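Local coordinates for GTPase-activating protein GYP1 (PDB 1FKM), which stimulates GTP hydrolysis by the Ypt/Rab GTPases Ypt1 and Ypt7, supplying an arginine finger and a glutamine finger in trans, at residues H38-W43 against L145-P150; P151-I154 against I159-P162. All coordinates share one frame; numbering follows the deposited sequence.

Both contacts belong to the all-helical TBC (Rab-GAP) domain, and they follow one another along the chain: contact 1 closes at residue 150 and contact 2 opens at 151. The connection between helix 133-145 and helix 168-186 runs through both. Its first turn packs on helix 39-46 in contact 1; in contact 2 two later parts of it meet through side chains. The centres lie about 11 Å apart, on the same side of the chain's centre, and the two contacts touch: Thr146 CG2 is 3.7 Å from Ile154 CG2, and Leu145 CD1 is 3.8 Å from Pro162 CG. Both lie away from the catalytic fingers Arg96 and Gln131.

Contact 1 of 2, residues H38-W43 against L145-P150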
loop_
_atom_site.group_PDB
_atom_site.type_symbol
_atom_site.label_atom_id
_atom_site.label_comp_id
_atom_site.label_asym_id
_atom_site.label_seq_id
_atom_site.Cartn_x
_atom_site.Cartn_y
_atom_site.Cartn_z
ATOM N N HIS A 38 -11.075 -3.044 12.945
ATOM C CA HIS A 38 -10.343 -1.854 13.386
ATOM C C HIS A 38 -9.421 -1.218 12.356
ATOM O O HIS A 38 -8.952 -0.098 12.559
ATOM C CB HIS A 38 -9.510 -2.177 14.630
ATOM C CG HIS A 38 -10.320 -2.295 15.881
ATOM N ND1 HIS A 38 -10.338 -3.438 16.651
ATOM C CD2 HIS A 38 -11.148 -1.416 16.491
ATOM C CE1 HIS A 38 -11.144 -3.258 17.682
ATOM N NE2 HIS A 38 -11.647 -2.039 17.608
ATOM N N ARG A 39 -9.156 -1.906 11.253
ATOM C CA ARG A 39 -8.241 -1.345 10.264
ATOM C C ARG A 39 -8.500 0.077 9.780
ATOM O O ARG A 39 -7.574 0.884 9.727
ATOM C CB ARG A 39 -8.108 -2.275 9.053
ATOM C CG ARG A 39 -7.216 -3.471 9.321
ATOM C CD ARG A 39 -6.683 -4.081 8.027
ATOM N NE ARG A 39 -5.755 -5.172 8.304
ATOM C CZ ARG A 39 -6.066 -6.463 8.240
ATOM N NH1 ARG A 39 -7.292 -6.844 7.903
ATOM N NH2 ARG A 39 -5.145 -7.375 8.518
ATOM N N PRO A 40 -9.745 0.408 9.406
ATOM C CA PRO A 40 -9.994 1.774 8.936
ATOM C C PRO A 40 -9.432 2.836 9.880
ATOM O O PRO A 40 -8.592 3.648 9.486
ATOM C CB PRO A 40 -11.516 1.828 8.838
ATOM C CG PRO A 40 -11.855 0.421 8.427
ATOM C CD PRO A 40 -10.981 -0.392 9.356
ATOM N N VAL A 41 -9.887 2.813 11.127
ATOM C CA VAL A 41 -9.428 3.784 12.115
ATOM C C VAL A 41 -7.932 3.698 12.410
ATOM O O VAL A 41 -7.231 4.711 12.383
ATOM C CB VAL A 41 -10.200 3.628 13.437
ATOM C CG1 VAL A 41 -9.564 4.488 14.521
ATOM C CG2 VAL A 41 -11.648 4.047 13.233
ATOM N N VAL A 42 -7.440 2.493 12.676
ATOM C CA VAL A 42 -6.029 2.316 13.008
ATOM C C VAL A 42 -5.086 2.712 11.882
ATOM O O VAL A 42 -4.052 3.321 12.137
ATOM C CB VAL A 42 -5.737 0.862 13.456
ATOM C CG1 VAL A 42 -4.255 0.704 13.788
ATOM C CG2 VAL A 42 -6.582 0.526 14.686
ATOM N N TRP A 43 -5.423 2.371 10.639
ATOM C CA TRP A 43 -4.568 2.758 9.523
ATOM C C TRP A 43 -4.489 4.286 9.417
ATOM O O TRP A 43 -3.422 4.847 9.170
ATOM C CB TRP A 43 -5.100 2.180 8.210
ATOM C CG TRP A 43 -4.648 0.781 7.928
ATOM C CD1 TRP A 43 -4.312 -0.186 8.847
ATOM C CD2 TRP A 43 -4.540 0.164 6.639
ATOM N NE1 TRP A 43 -4.006 -1.366 8.198
ATOM C CE2 TRP A 43 -4.138 -1.177 6.846
ATOM C CE3 TRP A 43 -4.745 0.617 5.326
ATOM C CZ2 TRP A 43 -3.940 -2.070 5.792
ATOM C CZ3 TRP A 43 -4.547 -0.278 4.271
ATOM C CH2 TRP A 43 -4.149 -1.601 4.513
ATOM N N LEU A 145 -13.173 1.263 2.645
ATOM C CA LEU A 145 -14.522 0.914 2.205
ATOM C C LEU A 145 -15.200 0.003 3.224
ATOM O O LEU A 145 -16.407 0.082 3.407
ATOM C CB LEU A 145 -14.482 0.157 0.872
ATOM C CG LEU A 145 -14.948 0.778 -0.443
ATOM C CD1 LEU A 145 -14.860 -0.292 -1.532
ATOM C CD2 LEU A 145 -16.381 1.288 -0.327
ATOM N N THR A 146 -14.429 -0.866 3.879
ATOM C CA THR A 146 -15.015 -1.807 4.832
ATOM C C THR A 146 -15.717 -1.140 6.001
ATOM O O THR A 146 -16.591 -1.737 6.619
ATOM C CB THR A 146 -13.972 -2.827 5.392
ATOM O OG1 THR A 146 -12.980 -2.148 6.174
ATOM C CG2 THR A 146 -13.296 -3.576 4.247
ATOM N N GLU A 147 -15.339 0.095 6.304
ATOM C CA GLU A 147 -15.961 0.814 7.409
ATOM C C GLU A 147 -17.433 1.122 7.124
ATOM O O GLU A 147 -18.198 1.397 8.045
ATOM C CB GLU A 147 -15.219 2.126 7.671
ATOM C CG GLU A 147 -15.531 2.732 9.026
ATOM C CD GLU A 147 -14.726 3.984 9.308
ATOM O OE1 GLU A 147 -14.406 4.724 8.354
ATOM O OE2 GLU A 147 -14.423 4.234 10.491
ATOM N N TYR A 148 -17.826 1.082 5.854
ATOM C CA TYR A 148 -19.211 1.381 5.465
ATOM C C TYR A 148 -20.106 0.151 5.338
ATOM O O TYR A 148 -21.295 0.267 5.021
ATOM C CB TYR A 148 -19.223 2.161 4.148
ATOM C CG TYR A 148 -18.592 3.527 4.264
ATOM C CD1 TYR A 148 -19.347 4.637 4.650
ATOM C CD2 TYR A 148 -17.233 3.705 4.030
ATOM C CE1 TYR A 148 -18.761 5.890 4.797
ATOM C CE2 TYR A 148 -16.636 4.955 4.177
ATOM C CZ TYR A 148 -17.404 6.040 4.560
ATOM O OH TYR A 148 -16.812 7.270 4.710
ATOM N N LEU A 149 -19.530 -1.022 5.574
ATOM C CA LEU A 149 -20.262 -2.281 5.503
ATOM C C LEU A 149 -20.482 -2.806 6.910
ATOM O O LEU A 149 -19.758 -2.436 7.835
ATOM C CB LEU A 149 -19.447 -3.333 4.744
ATOM C CG LEU A 149 -19.342 -3.286 3.223
ATOM C CD1 LEU A 149 -18.295 -4.281 2.754
ATOM C CD2 LEU A 149 -20.697 -3.606 2.621
ATOM N N PRO A 150 -21.497 -3.668 7.094
ATOM C CA PRO A 150 -21.737 -4.223 8.429
ATOM C C PRO A 150 -20.492 -5.062 8.724
ATOM O O PRO A 150 -19.944 -5.693 7.817
ATOM C CB PRO A 150 -22.974 -5.101 8.221
ATOM C CG PRO A 150 -23.701 -4.409 7.101
ATOM C CD PRO A 150 -22.569 -4.052 6.159
#
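Pro40 and Glu147 bring the two backbones closest, their CA atoms 6.2 Å apart, where the first turn of helix 39-46 faces the turn that follows helix 133-145. That turn is closed by backbone bonds from Tyr148 N to Leu145 O and from Leu149 N to Thr146 O. The Pro40 ring lies between the two backbones. Pro40 CG sits 3.8 Å from Glu147 CB. Pro40 CB lies 3.9 Å from Glu147 CD, because the glutamate chain runs extended past the ring in the opposite direction. With CG anti to the backbone N (chi1 -163°), Glu147 carries its carboxylate on to Val41, where OE2 comes within 3.9 Å of CG2; OE1 has a long, weak ion pair with Lys44. Thr146 meets the same ring at about a right angle, OG1 being 3.6 Å from Pro40 CG; this is plain packing, since the hydroxyl is hydrogen-bonded to Thr143 O, in helix 133-145. The joint is van der Waals packing, with buried Pro40 and Thr146 inside and Glu147 at the exposed margin. Helix 39-46 is flanked beyond it by helix 247-261, where Asp255 forms a salt bridge with Arg39 and accepts a hydrogen bond from Trp43 NE1, while Leu145 packs on Leu174 of helix 168-186.

Contact 2 of 2, residues P151-I154 against I159-P162; sequences PSQI and IKDP
Lys160 and Gln153 carry this contact between them, reaching across a separation that their backbones leave wide: the CA atoms are 9.9 Å apart. Lys160, which loses the most surface, spans most of the distance. All its torsions beyond chi1 are close to 180°, and this full extension carries NZ, at the tip of a straight rod, to the glutamine. From the other side Gln153 sends out a shorter arm, and the two side chains cross at about a right angle. Gln153 OE1 lies 2.5 Å from Lys160 NZ, unusually short for a nitrogen and an oxygen, and the detail of the approach is therefore doubtful. The amine also comes near the inner part of the glutamine, Lys160 NZ being 3.8 Å from both CB and CG of Gln153. Gln153 belongs to a 3-10 segment that includes Pro151 to Ile154, and Lys160 to irregular, extended chain seven residues on, so the two side chains meet across a loop within the long connection between helix 133-145 and helix 168-186 of the TBC domain. The meeting point lies at the surface. Ile154 points away from Lys160 and packs on Lys36, whereas Asp161 OD1 is hydrogen-bonded to the hydroxyls of Ser163 and Ser108, the latter in helix 107-123, against which Pro162 also rests.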
loop_
_atom_site.group_PDB
_atom_site.type_symbol
_atom_site.label_atom_id
_atom_site.label_comp_id
_atom_site.label_asym_id
_atom_site.label_seq_id
_atom_site.Cartn_x
_atom_site.Cartn_y
_atom_site.Cartn_z
ATOM N N PRO A 151 -20.021 -5.077 9.981
ATOM C CA PRO A 151 -18.829 -5.867 10.304
ATOM C C PRO A 151 -18.889 -7.303 9.779
ATOM O O PRO A 151 -17.882 -7.864 9.344
ATOM C CB PRO A 151 -18.786 -5.810 11.827
ATOM C CG PRO A 151 -19.343 -4.445 12.112
ATOM C CD PRO A 151 -20.527 -4.375 11.175
ATOM N N SER A 152 -20.081 -7.886 9.812
ATOM C CA SER A 152 -20.272 -9.258 9.362
ATOM C C SER A 152 -20.162 -9.445 7.851
ATOM O O SER A 152 -20.197 -10.572 7.365
ATOM C CB SER A 152 -21.626 -9.782 9.859
ATOM O OG SER A 152 -22.660 -8.838 9.621
ATOM N N GLN A 153 -20.015 -8.351 7.109
ATOM C CA GLN A 153 -19.907 -8.449 5.654
ATOM C C GLN A 153 -18.588 -7.921 5.091
ATOM O O GLN A 153 -18.438 -7.794 3.882
ATOM C CB GLN A 153 -21.068 -7.706 4.984
ATOM C CG GLN A 153 -22.429 -8.336 5.212
ATOM C CD GLN A 153 -23.548 -7.562 4.537
ATOM O OE1 GLN A 153 -23.452 -7.215 3.360
ATOM N NE2 GLN A 153 -24.618 -7.293 5.278
ATOM N N ILE A 154 -17.632 -7.622 5.964
ATOM C CA ILE A 154 -16.341 -7.103 5.526
ATOM C C ILE A 154 -15.623 -8.023 4.541
ATOM O O ILE A 154 -14.944 -7.554 3.631
ATOM C CB ILE A 154 -15.427 -6.827 6.744
ATOM C CG1 ILE A 154 -15.984 -5.637 7.529
ATOM C CG2 ILE A 154 -14.006 -6.537 6.290
ATOM C CD1 ILE A 154 -15.203 -5.292 8.784
ATOM N N ILE A 159 -16.455 -7.863 -3.745
ATOM C CA ILE A 159 -17.454 -8.251 -4.736
ATOM C C ILE A 159 -18.729 -7.412 -4.742
ATOM O O ILE A 159 -19.650 -7.682 -5.515
ATOM C CB ILE A 159 -17.847 -9.738 -4.570
ATOM C CG1 ILE A 159 -18.410 -9.978 -3.170
ATOM C CG2 ILE A 159 -16.632 -10.629 -4.811
ATOM C CD1 ILE A 159 -18.935 -11.379 -2.956
ATOM N N LYS A 160 -18.786 -6.385 -3.901
ATOM C CA LYS A 160 -19.976 -5.543 -3.840
ATOM C C LYS A 160 -19.745 -4.123 -4.354
ATOM O O LYS A 160 -18.718 -3.510 -4.069
ATOM C CB LYS A 160 -20.504 -5.495 -2.403
ATOM C CG LYS A 160 -20.857 -6.868 -1.856
ATOM C CD LYS A 160 -21.395 -6.812 -0.437
ATOM C CE LYS A 160 -21.757 -8.212 0.044
ATOM N NZ LYS A 160 -22.290 -8.229 1.435
ATOM N N ASP A 161 -20.714 -3.613 -5.113
ATOM C CA ASP A 161 -20.641 -2.260 -5.664
ATOM C C ASP A 161 -20.937 -1.258 -4.550
ATOM O O ASP A 161 -22.031 -1.266 -3.983
ATOM C CB ASP A 161 -21.675 -2.092 -6.779
ATOM C CG ASP A 161 -21.539 -0.765 -7.518
ATOM O OD1 ASP A 161 -21.155 0.253 -6.899
ATOM O OD2 ASP A 161 -21.843 -0.739 -8.730
ATOM N N PRO A 162 -19.968 -0.377 -4.225
ATOM C CA PRO A 162 -20.138 0.630 -3.171
ATOM C C PRO A 162 -21.383 1.500 -3.332
ATOM O O PRO A 162 -21.945 1.980 -2.346
ATOM C CB PRO A 162 -18.852 1.454 -3.267
ATOM C CG PRO A 162 -17.848 0.443 -3.716
ATOM C CD PRO A 162 -18.611 -0.306 -4.797
#